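Local coordinates for alpha-rhamnosidase (Dictyoglomus thermophilum, PDB 6I60), which probably hydrolyses terminal non-reducing alpha-L-rhamnose residues in alpha-L-rhamnosides, as a glycoside hydrolase from a thermophilic bacterium, at residues 720-723 with 724-728; 760-763 with 764-768; 824-827 with 828-832. All blocks are in the same frame, centred on the assembly; numbering follows the deposited sequence.

Contact 1: residues 720-723 with 724-728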
ATOM      1  N   SER A 720       8.835  20.994  24.045  1.00 52.82           N
ATOM      2  CA  SER A 720       8.157  19.710  23.986  1.00 52.03           C
ATOM      3  C   SER A 720       9.094  18.654  23.410  1.00 56.95           C
ATOM      4  O   SER A 720      10.225  18.940  23.006  1.00 54.73           O
ATOM      5  CB  SER A 720       6.879  19.819  23.154  1.00 57.00           C
ATOM      6  OG  SER A 720       7.188  19.998  21.782  1.00 54.05           O
ATOM      7  N   GLN A 721       8.608  17.410  23.382  1.00 53.99           N
ATOM      8  CA  GLN A 721       9.346  16.351  22.705  1.00 49.44           C
ATOM      9  C   GLN A 721       9.368  16.579  21.198  1.00 54.77           C
ATOM     10  O   GLN A 721      10.403  16.388  20.550  1.00 53.55           O
ATOM     11  CB  GLN A 721       8.732  14.990  23.029  1.00 47.13           C
ATOM     12  CG  GLN A 721       9.071  14.466  24.411  1.00 58.56           C
ATOM     13  CD  GLN A 721       8.211  13.281  24.805  1.00 54.62           C
ATOM     14  OE1 GLN A 721       7.603  12.631  23.954  1.00 50.83           O
ATOM     15  NE2 GLN A 721       8.155  12.994  26.102  1.00 51.09           N
ATOM     16  N   THR A 722       8.231  16.990  20.629  1.00 59.19           N
ATOM     17  CA  THR A 722       8.166  17.257  19.195  1.00 52.92           C
ATOM     18  C   THR A 722       9.165  18.334  18.791  1.00 51.69           C
ATOM     19  O   THR A 722       9.787  18.248  17.726  1.00 53.78           O
ATOM     20  CB  THR A 722       6.741  17.666  18.808  1.00 53.70           C
ATOM     21  OG1 THR A 722       5.832  16.607  19.140  1.00 57.02           O
ATOM     22  CG2 THR A 722       6.641  17.963  17.318  1.00 50.68           C
ATOM     23  N   LEU A 723       9.354  19.342  19.645  1.00 52.94           N
ATOM     24  CA  LEU A 723      10.245  20.450  19.325  1.00 50.52           C
ATOM     25  C   LEU A 723      11.715  20.052  19.308  1.00 47.50           C
ATOM     26  O   LEU A 723      12.537  20.826  18.809  1.00 56.00           O
ATOM     27  CB  LEU A 723      10.037  21.594  20.320  1.00 51.08           C
ATOM     28  CG  LEU A 723       8.763  22.429  20.155  1.00 56.45           C
ATOM     29  CD1 LEU A 723       8.477  23.239  21.411  1.00 54.23           C
ATOM     30  CD2 LEU A 723       8.866  23.339  18.940  1.00 57.37           C
ATOM     31  N   ASN A 724      12.069  18.879  19.823  1.00 52.98           N
ATOM     32  CA  ASN A 724      13.469  18.496  19.948  1.00 53.92           C
ATOM     33  C   ASN A 724      13.869  17.290  19.110  1.00 52.86           C
ATOM     34  O   ASN A 724      15.014  17.236  18.657  1.00 50.93           O
ATOM     35  CB  ASN A 724      13.813  18.215  21.420  1.00 55.97           C
ATOM     36  CG  ASN A 724      14.277  19.457  22.158  1.00 48.96           C
ATOM     37  OD1 ASN A 724      14.584  20.478  21.546  1.00 51.70           O
ATOM     38  ND2 ASN A 724      14.328  19.374  23.480  1.00 60.44           N
ATOM     39  N   THR A 725      12.972  16.321  18.897  1.00 53.53           N
ATOM     40  CA  THR A 725      13.337  15.160  18.087  1.00 57.94           C
ATOM     41  C   THR A 725      13.497  15.525  16.618  1.00 51.69           C
ATOM     42  O   THR A 725      14.284  14.890  15.906  1.00 51.25           O
ATOM     43  CB  THR A 725      12.294  14.047  18.230  1.00 48.41           C
ATOM     44  OG1 THR A 725      11.093  14.418  17.542  1.00 58.82           O
ATOM     45  CG2 THR A 725      11.974  13.792  19.686  1.00 43.11           C
ATOM     46  N   LEU A 726      12.765  16.540  16.147  1.00 47.93           N
ATOM     47  CA  LEU A 726      12.806  16.869  14.722  1.00 58.94           C
ATOM     48  C   LEU A 726      14.151  17.452  14.302  1.00 53.31           C
ATOM     49  O   LEU A 726      14.754  16.927  13.349  1.00 44.16           O
ATOM     50  CB  LEU A 726      11.631  17.787  14.366  1.00 51.80           C
ATOM     51  CG  LEU A 726      10.367  17.081  13.870  1.00 47.53           C
ATOM     52  CD1 LEU A 726       9.702  16.313  14.999  1.00 54.08           C
ATOM     53  CD2 LEU A 726       9.395  18.077  13.259  1.00 47.00           C
ATOM     54  N   PRO A 727      14.685  18.503  14.941  1.00 50.30           N
ATOM     55  CA  PRO A 727      16.026  18.967  14.551  1.00 56.38           C
ATOM     56  C   PRO A 727      17.125  17.970  14.874  1.00 58.86           C
ATOM     57  O   PRO A 727      18.182  18.011  14.232  1.00 54.89           O
ATOM     58  CB  PRO A 727      16.198  20.269  15.347  1.00 52.74           C
ATOM     59  CG  PRO A 727      15.308  20.110  16.517  1.00 53.02           C
ATOM     60  CD  PRO A 727      14.122  19.335  16.024  1.00 49.54           C
ATOM     61  N   LEU A 728      16.911  17.074  15.842  1.00 56.32           N
ATOM     62  CA  LEU A 728      17.889  16.035  16.144  1.00 58.90           C
ATOM     63  C   LEU A 728      17.853  14.888  15.142  1.00 55.20           C
ATOM     64  O   LEU A 728      18.846  14.165  15.013  1.00 55.16           O
ATOM     65  CB  LEU A 728      17.661  15.488  17.555  1.00 51.12           C
ATOM     66  CG  LEU A 728      18.342  16.241  18.698  1.00 47.32           C
ATOM     67  CD1 LEU A 728      17.753  15.820  20.036  1.00 53.00           C
ATOM     68  CD2 LEU A 728      19.846  16.016  18.672  1.00 46.21           C
TER
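The carbonyl oxygen of Gln-721 is gripped by two backbone N-H groups one turn further on. Thr-725 N donates to Gln-721 O at 3.1 Å in a straight bond, with N, O and carbonyl carbon almost in line (C=O...N 172°). Asn-724 N reaches the same Gln-721 O from above the carbonyl plane, also at 3.1 Å. One acceptor thus serves both an i to i+4 and an i to i+3 bond. Just before that turn, Ser-720 OG accepts from Leu-723 N at 3.1 Å, a capping bond; Asp-623 is a second hydrogen-bond partner of this hydroxyl. The amide oxygen of Gln-721 accepts from the N-H of Asp-758.

Apolar atoms make the side-chain contacts. Thr-725 lays its methyl CG2, not its hydroxyl, nearest to Gln-721 O, at 3.2 Å; OG1 is set between the backbone N and the carbonyl carbon (chi1 72°), and this leaves CG2 beside the backbone N, on the side of Gln-721 O. Thr-722 and Leu-726 run side by side in the same direction, Thr-722 CG2 meeting Leu-726 CD1 at 4.2 Å, while Leu-726 CD1 also lies against Thr-722 O. The ring carbon CD of Pro-727 faces Leu-723 O at 3.5 Å. Having no N-H, the proline cannot complete that turn, and the helix kinks there.

Leu-726 continues onto Thr-629 and Phe-632 of helix 626-648, and Asn-724 onto helix 738-750. The chemistry implies a largely buried helix start in which the N-H groups of Leu-723, Asn-724 and Thr-725 are met by one serine hydroxyl and one shared carbonyl, whereas Pro-727, lacking an N-H, gives Leu-723 O no i to i+4 hydrogen bond.

Contact 2: residues 760-763 with 764-768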
ATOM      1  N   GLY A 760       2.810  13.806  18.323  1.00 57.28           N
ATOM      2  CA  GLY A 760       1.774  13.469  17.370  1.00 53.37           C
ATOM      3  C   GLY A 760       2.254  12.458  16.348  1.00 52.14           C
ATOM      4  O   GLY A 760       3.216  11.717  16.565  1.00 49.60           O
ATOM      5  N   ILE A 761       1.571  12.441  15.201  1.00 51.88           N
ATOM      6  CA  ILE A 761       1.890  11.453  14.176  1.00 50.10           C
ATOM      7  C   ILE A 761       3.244  11.741  13.537  1.00 49.32           C
ATOM      8  O   ILE A 761       3.956  10.812  13.134  1.00 51.34           O
ATOM      9  CB  ILE A 761       0.768  11.395  13.122  1.00 54.41           C
ATOM     10  CG1 ILE A 761       0.611  12.742  12.415  1.00 49.46           C
ATOM     11  CG2 ILE A 761      -0.547  10.996  13.762  1.00 50.20           C
ATOM     12  CD1 ILE A 761      -0.280  12.678  11.198  1.00 49.25           C
ATOM     13  N   VAL A 762       3.632  13.015  13.445  1.00 55.31           N
ATOM     14  CA  VAL A 762       4.871  13.372  12.759  1.00 51.21           C
ATOM     15  C   VAL A 762       6.080  12.995  13.605  1.00 46.64           C
ATOM     16  O   VAL A 762       6.984  12.287  13.145  1.00 45.74           O
ATOM     17  CB  VAL A 762       4.879  14.871  12.407  1.00 46.88           C
ATOM     18  CG1 VAL A 762       6.295  15.332  12.087  1.00 44.12           C
ATOM     19  CG2 VAL A 762       3.939  15.155  11.242  1.00 46.01           C
ATOM     20  N   ALA A 763       6.117  13.462  14.854  1.00 47.60           N
ATOM     21  CA  ALA A 763       7.285  13.249  15.698  1.00 48.10           C
ATOM     22  C   ALA A 763       7.385  11.825  16.229  1.00 52.61           C
ATOM     23  O   ALA A 763       8.489  11.386  16.572  1.00 54.94           O
ATOM     24  CB  ALA A 763       7.279  14.240  16.862  1.00 50.44           C
ATOM     25  N   THR A 764       6.269  11.092  16.309  1.00 49.57           N
ATOM     26  CA  THR A 764       6.345   9.693  16.718  1.00 48.76           C
ATOM     27  C   THR A 764       7.125   8.864  15.709  1.00 47.20           C
ATOM     28  O   THR A 764       7.776   7.882  16.081  1.00 49.18           O
ATOM     29  CB  THR A 764       4.944   9.110  16.906  1.00 44.63           C
ATOM     30  OG1 THR A 764       4.146  10.014  17.677  1.00 45.72           O
ATOM     31  CG2 THR A 764       5.012   7.770  17.623  1.00 39.06           C
ATOM     32  N   ARG A 765       7.077   9.250  14.432  1.00 44.85           N
ATOM     33  CA  ARG A 765       7.820   8.543  13.397  1.00 47.15           C
ATOM     34  C   ARG A 765       9.329   8.717  13.540  1.00 49.87           C
ATOM     35  O   ARG A 765      10.088   7.877  13.043  1.00 46.30           O
ATOM     36  CB  ARG A 765       7.359   9.023  12.017  1.00 48.88           C
ATOM     37  CG  ARG A 765       7.876   8.199  10.848  1.00 51.70           C
ATOM     38  CD  ARG A 765       8.765   9.035   9.944  1.00 49.88           C
ATOM     39  NE  ARG A 765       9.486   8.225   8.966  1.00 49.14           N
ATOM     40  CZ  ARG A 765      10.667   7.658   9.189  1.00 48.63           C
ATOM     41  NH1 ARG A 765      11.264   7.805  10.364  1.00 44.48           N
ATOM     42  NH2 ARG A 765      11.250   6.941   8.237  1.00 50.18           N
ATOM     43  N   TYR A 766       9.784   9.775  14.219  1.00 45.18           N
ATOM     44  CA  TYR A 766      11.207  10.059  14.334  1.00 47.22           C
ATOM     45  C   TYR A 766      11.772   9.875  15.736  1.00 51.28           C
ATOM     46  O   TYR A 766      12.993   9.764  15.875  1.00 52.07           O
ATOM     47  CB  TYR A 766      11.506  11.498  13.884  1.00 50.65           C
ATOM     48  CG  TYR A 766      11.017  11.843  12.495  1.00 52.10           C
ATOM     49  CD1 TYR A 766      11.630  11.308  11.368  1.00 49.05           C
ATOM     50  CD2 TYR A 766       9.949  12.712  12.309  1.00 49.69           C
ATOM     51  CE1 TYR A 766      11.189  11.626  10.095  1.00 46.90           C
ATOM     52  CE2 TYR A 766       9.501  13.035  11.040  1.00 48.72           C
ATOM     53  CZ  TYR A 766      10.123  12.490   9.937  1.00 49.74           C
ATOM     54  OH  TYR A 766       9.680  12.808   8.673  1.00 48.56           O
ATOM     55  N   ILE A 767      10.927   9.837  16.769  1.00 48.25           N
ATOM     56  CA  ILE A 767      11.434   9.878  18.137  1.00 46.53           C
ATOM     57  C   ILE A 767      12.193   8.600  18.481  1.00 50.69           C
ATOM     58  O   ILE A 767      13.226   8.644  19.159  1.00 57.16           O
ATOM     59  CB  ILE A 767      10.286  10.142  19.129  1.00 46.86           C
ATOM     60  CG1 ILE A 767      10.817  10.176  20.564  1.00 48.48           C
ATOM     61  CG2 ILE A 767       9.190   9.099  18.981  1.00 53.13           C
ATOM     62  CD1 ILE A 767      10.088  11.149  21.462  1.00 49.08           C
ATOM     63  N   PHE A 768      11.709   7.444  18.017  1.00 45.58           N
ATOM     64  CA  PHE A 768      12.369   6.190  18.365  1.00 45.76           C
ATOM     65  C   PHE A 768      13.738   6.083  17.707  1.00 51.90           C
ATOM     66  O   PHE A 768      14.689   5.582  18.318  1.00 48.80           O
ATOM     67  CB  PHE A 768      11.489   5.005  17.971  1.00 50.29           C
ATOM     68  CG  PHE A 768      10.210   4.922  18.744  1.00 43.47           C
ATOM     69  CD1 PHE A 768      10.191   4.390  20.020  1.00 47.39           C
ATOM     70  CD2 PHE A 768       9.026   5.385  18.198  1.00 48.61           C
ATOM     71  CE1 PHE A 768       9.014   4.317  20.738  1.00 51.94           C
ATOM     72  CE2 PHE A 768       7.846   5.315  18.909  1.00 49.31           C
ATOM     73  CZ  PHE A 768       7.840   4.780  20.181  1.00 50.05           C
TER
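Ala-763 O receives the N-H of Tyr-766 at 3.1 Å, the donor standing well above the carbonyl plane, 69° out of it. Ile-767 N adds a weak bond to the same Ala-763 O, shorter at 2.9 Å but bent to 128° at the hydrogen. A second backbone bond, Thr-764 N to Gly-760 O, closes the preceding turn at 3.1 Å; the placing of that carbonyl oxygen is less certain. Arg-765 N to Val-762 O is weak too, leaving the first turn of the helix that begins near Ile-761 weakly bonded. The place of the Thr-764 hydroxyl is uncertain, and its bond to Thr-759 is doubtful.

Around this backbone the side chains close in. The ring of Tyr-766 leans against the preceding turn through its CD2-CE2 side: CD2 lies 3.1 Å from Val-762 O, and CE2 meets Val-762 CG1 at 4.1 Å, the two side chains crossing at a slant. Ala-763 CA sits at the ring's edge. Over one face comes Arg-765 CD, 3.5 Å above the plane and displaced toward the rim. The arginine chain leaves with CG opposite the backbone N (chi1 -170°) and bends at chi2, which carries its guanidinium away from the turn to a salt bridge with Glu-515 and a hydrogen bond with Tyr-571. Ile-767 sets CG2 against Ala-763 O at 3.4 Å.

Helix 761-773 belongs to the six-hairpin glycosidase domain, and the residues in this contact are buried. Asp-612 accepts the N-H groups of Gly-760 and Ala-763, tying its start to a loop. Tyr-766 is hydrogen-bonded to Tyr-633 and meets Phe-632 edge-to-face on helix 626-648, Ile-761 and Arg-765 rest on Leu-512 of helix 507-512, and Phe-768 packs on helix 777-784.

Contact 3: residues 824-827 with 828-832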
ATOM      1  N   GLY A 824       1.251   4.045  12.880  1.00 48.42           N
ATOM      2  CA  GLY A 824       1.838   2.736  12.677  1.00 45.46           C
ATOM      3  C   GLY A 824       3.303   2.712  12.306  1.00 51.42           C
ATOM      4  O   GLY A 824       3.840   1.638  12.025  1.00 46.24           O
ATOM      5  N   SER A 825       3.976   3.865  12.303  1.00 51.32           N
ATOM      6  CA  SER A 825       5.381   3.921  11.919  1.00 47.83           C
ATOM      7  C   SER A 825       6.300   3.202  12.898  1.00 44.69           C
ATOM      8  O   SER A 825       7.478   3.008  12.582  1.00 43.92           O
ATOM      9  CB  SER A 825       5.826   5.378  11.778  1.00 48.70           C
ATOM     10  OG  SER A 825       5.246   6.191  12.784  1.00 53.60           O
ATOM     11  N   VAL A 826       5.798   2.805  14.068  1.00 43.44           N
ATOM     12  CA  VAL A 826       6.647   2.140  15.050  1.00 49.02           C
ATOM     13  C   VAL A 826       7.026   0.744  14.580  1.00 50.18           C
ATOM     14  O   VAL A 826       8.062   0.203  14.986  1.00 49.30           O
ATOM     15  CB  VAL A 826       5.943   2.113  16.418  1.00 46.20           C
ATOM     16  CG1 VAL A 826       6.828   1.469  17.473  1.00 41.25           C
ATOM     17  CG2 VAL A 826       5.583   3.517  16.827  1.00 53.86           C
ATOM     18  N   ASP A 827       6.211   0.140  13.710  1.00 53.38           N
ATOM     19  CA  ASP A 827       6.532  -1.191  13.209  1.00 49.62           C
ATOM     20  C   ASP A 827       7.837  -1.195  12.426  1.00 46.01           C
ATOM     21  O   ASP A 827       8.535  -2.214  12.390  1.00 47.58           O
ATOM     22  CB  ASP A 827       5.392  -1.722  12.345  1.00 52.13           C
ATOM     23  CG  ASP A 827       5.284  -3.229  12.398  1.00 56.80           C
ATOM     24  OD1 ASP A 827       5.068  -3.768  13.504  1.00 57.12           O
ATOM     25  OD2 ASP A 827       5.426  -3.875  11.337  1.00 50.03           O
ATOM     26  N   ALA A 828       8.183  -0.072  11.793  1.00 49.11           N
ATOM     27  CA  ALA A 828       9.484   0.030  11.142  1.00 52.60           C
ATOM     28  C   ALA A 828      10.617  -0.003  12.157  1.00 47.23           C
ATOM     29  O   ALA A 828      11.695  -0.533  11.866  1.00 46.25           O
ATOM     30  CB  ALA A 828       9.557   1.305  10.303  1.00 47.90           C
ATOM     31  N   TRP A 829      10.390   0.550  13.351  1.00 50.91           N
ATOM     32  CA  TRP A 829      11.406   0.503  14.395  1.00 48.96           C
ATOM     33  C   TRP A 829      11.646  -0.921  14.879  1.00 52.14           C
ATOM     34  O   TRP A 829      12.773  -1.263  15.259  1.00 55.60           O
ATOM     35  CB  TRP A 829      10.997   1.407  15.559  1.00 48.13           C
ATOM     36  CG  TRP A 829      12.052   1.565  16.608  1.00 45.73           C
ATOM     37  CD1 TRP A 829      13.235   2.230  16.487  1.00 44.98           C
ATOM     38  CD2 TRP A 829      12.015   1.048  17.943  1.00 48.62           C
ATOM     39  NE1 TRP A 829      13.941   2.158  17.663  1.00 51.08           N
ATOM     40  CE2 TRP A 829      13.213   1.438  18.574  1.00 53.22           C
ATOM     41  CE3 TRP A 829      11.087   0.291  18.666  1.00 49.46           C
ATOM     42  CZ2 TRP A 829      13.508   1.099  19.892  1.00 54.38           C
ATOM     43  CZ3 TRP A 829      11.381  -0.043  19.977  1.00 52.73           C
ATOM     44  CH2 TRP A 829      12.581   0.360  20.576  1.00 51.31           C
ATOM     45  N   PHE A 830      10.609  -1.763  14.869  1.00 45.28           N
ATOM     46  CA  PHE A 830      10.779  -3.149  15.293  1.00 50.38           C
ATOM     47  C   PHE A 830      11.702  -3.908  14.347  1.00 51.62           C
ATOM     48  O   PHE A 830      12.489  -4.755  14.785  1.00 50.04           O
ATOM     49  CB  PHE A 830       9.420  -3.846  15.377  1.00 41.67           C
ATOM     50  CG  PHE A 830       8.479  -3.229  16.370  1.00 43.44           C
ATOM     51  CD1 PHE A 830       8.962  -2.564  17.486  1.00 45.84           C
ATOM     52  CD2 PHE A 830       7.109  -3.320  16.190  1.00 47.06           C
ATOM     53  CE1 PHE A 830       8.094  -2.001  18.403  1.00 40.49           C
ATOM     54  CE2 PHE A 830       6.236  -2.759  17.101  1.00 45.58           C
ATOM     55  CZ  PHE A 830       6.730  -2.098  18.210  1.00 45.09           C
ATOM     56  N   TYR A 831      11.620  -3.616  13.048  1.00 50.63           N
ATOM     57  CA  TYR A 831      12.449  -4.310  12.068  1.00 49.55           C
ATOM     58  C   TYR A 831      13.893  -3.822  12.108  1.00 52.12           C
ATOM     59  O   TYR A 831      14.828  -4.629  12.148  1.00 51.75           O
ATOM     60  CB  TYR A 831      11.870  -4.119  10.665  1.00 48.90           C
ATOM     61  CG  TYR A 831      10.695  -5.011  10.331  1.00 48.56           C
ATOM     62  CD1 TYR A 831       9.397  -4.617  10.619  1.00 45.95           C
ATOM     63  CD2 TYR A 831      10.885  -6.238   9.709  1.00 48.48           C
ATOM     64  CE1 TYR A 831       8.319  -5.425  10.308  1.00 43.35           C
ATOM     65  CE2 TYR A 831       9.813  -7.053   9.394  1.00 46.00           C
ATOM     66  CZ  TYR A 831       8.533  -6.640   9.695  1.00 42.10           C
ATOM     67  OH  TYR A 831       7.464  -7.445   9.384  1.00 46.09           O
ATOM     68  N   ARG A 832      14.090  -2.500  12.103  1.00 51.08           N
ATOM     69  CA  ARG A 832      15.419  -1.934  11.901  1.00 43.76           C
ATOM     70  C   ARG A 832      16.252  -1.901  13.179  1.00 55.60           C
ATOM     71  O   ARG A 832      17.485  -1.929  13.102  1.00 60.47           O
ATOM     72  CB  ARG A 832      15.304  -0.519  11.330  1.00 51.24           C
ATOM     73  CG  ARG A 832      14.444  -0.409  10.078  1.00 50.05           C
ATOM     74  CD  ARG A 832      14.362   1.029   9.571  1.00 45.69           C
ATOM     75  NE  ARG A 832      14.642   2.006  10.622  1.00 59.40           N
ATOM     76  CZ  ARG A 832      15.676   2.842  10.611  1.00 70.91           C
ATOM     77  NH1 ARG A 832      16.538   2.828   9.602  1.00 62.83           N
ATOM     78  NH2 ARG A 832      15.852   3.694  11.614  1.00 64.32           N
TER
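The ring of Phe-830 lies beneath the carbonyl of Val-826, whose oxygen stands 3.6 Å above the plane of the Phe-830 ring and over its centre. At the edge of that ring, Asp-827 OD1 approaches CD2 of Phe-830 at 3.4 Å, the carboxylate turned almost perpendicular to it (83°). The other carboxylate oxygen, OD2, comes to 3.4 Å from CE1 of Tyr-831, and the backbone oxygen of Asp-827 lies in the plane of the Tyr-831 ring at its edge. One aspartate therefore borders two aromatic edges, while OD1 is hydrogen-bonded to His-479 and OD2 to Asn-520. Phe-830 CE1 in turn meets the edge of the Trp-829 indole in plane.

These residues open helix 826-835, within the family's six-hairpin, (alpha/alpha)6-barrel glycosidase domain. Phe-830 N donates to Val-826 O at 3.2 Å, and further along the helix has a wider pi-type turn at 830-832. Val-826 holds CG1 opposite its backbone N (chi1 -178°), where it touches Phe-830 CZ at 3.6 Å. With an alanine at Phe-830, Val-826 CG1 would probably lose its ring partner and a gap would be likely to open beside Ile-475 and Ile-478 of helix 473-488. Trp-829 NE1 is hydrogen-bonded to Thr-772, and Tyr-831 OH to Asn-520.

How the contacts relate
The three helix starts follow one another along the chain within the same glycosidase domain, and contact 2 lies in the middle. Its centre is about 9 Å from that of contact 1 and about 11 Å from that of contact 3, whereas contacts 1 and 3 do not touch, their nearest atoms being about 11 Å apart. Toward contact 1, Ala-763 CB packs on Leu-726 CD1 at 3.7 Å, and Ile-767 CD1 on Thr-725 CG2. Toward contact 3, Phe-768 CE2 meets Val-826 CG2 at 3.6 Å, and Arg-765 lies against Ser-825. A triethylene glycol, probably from the crystallisation liquor, is bound about 6 Å from the side chain of Ile-761 in contact 2.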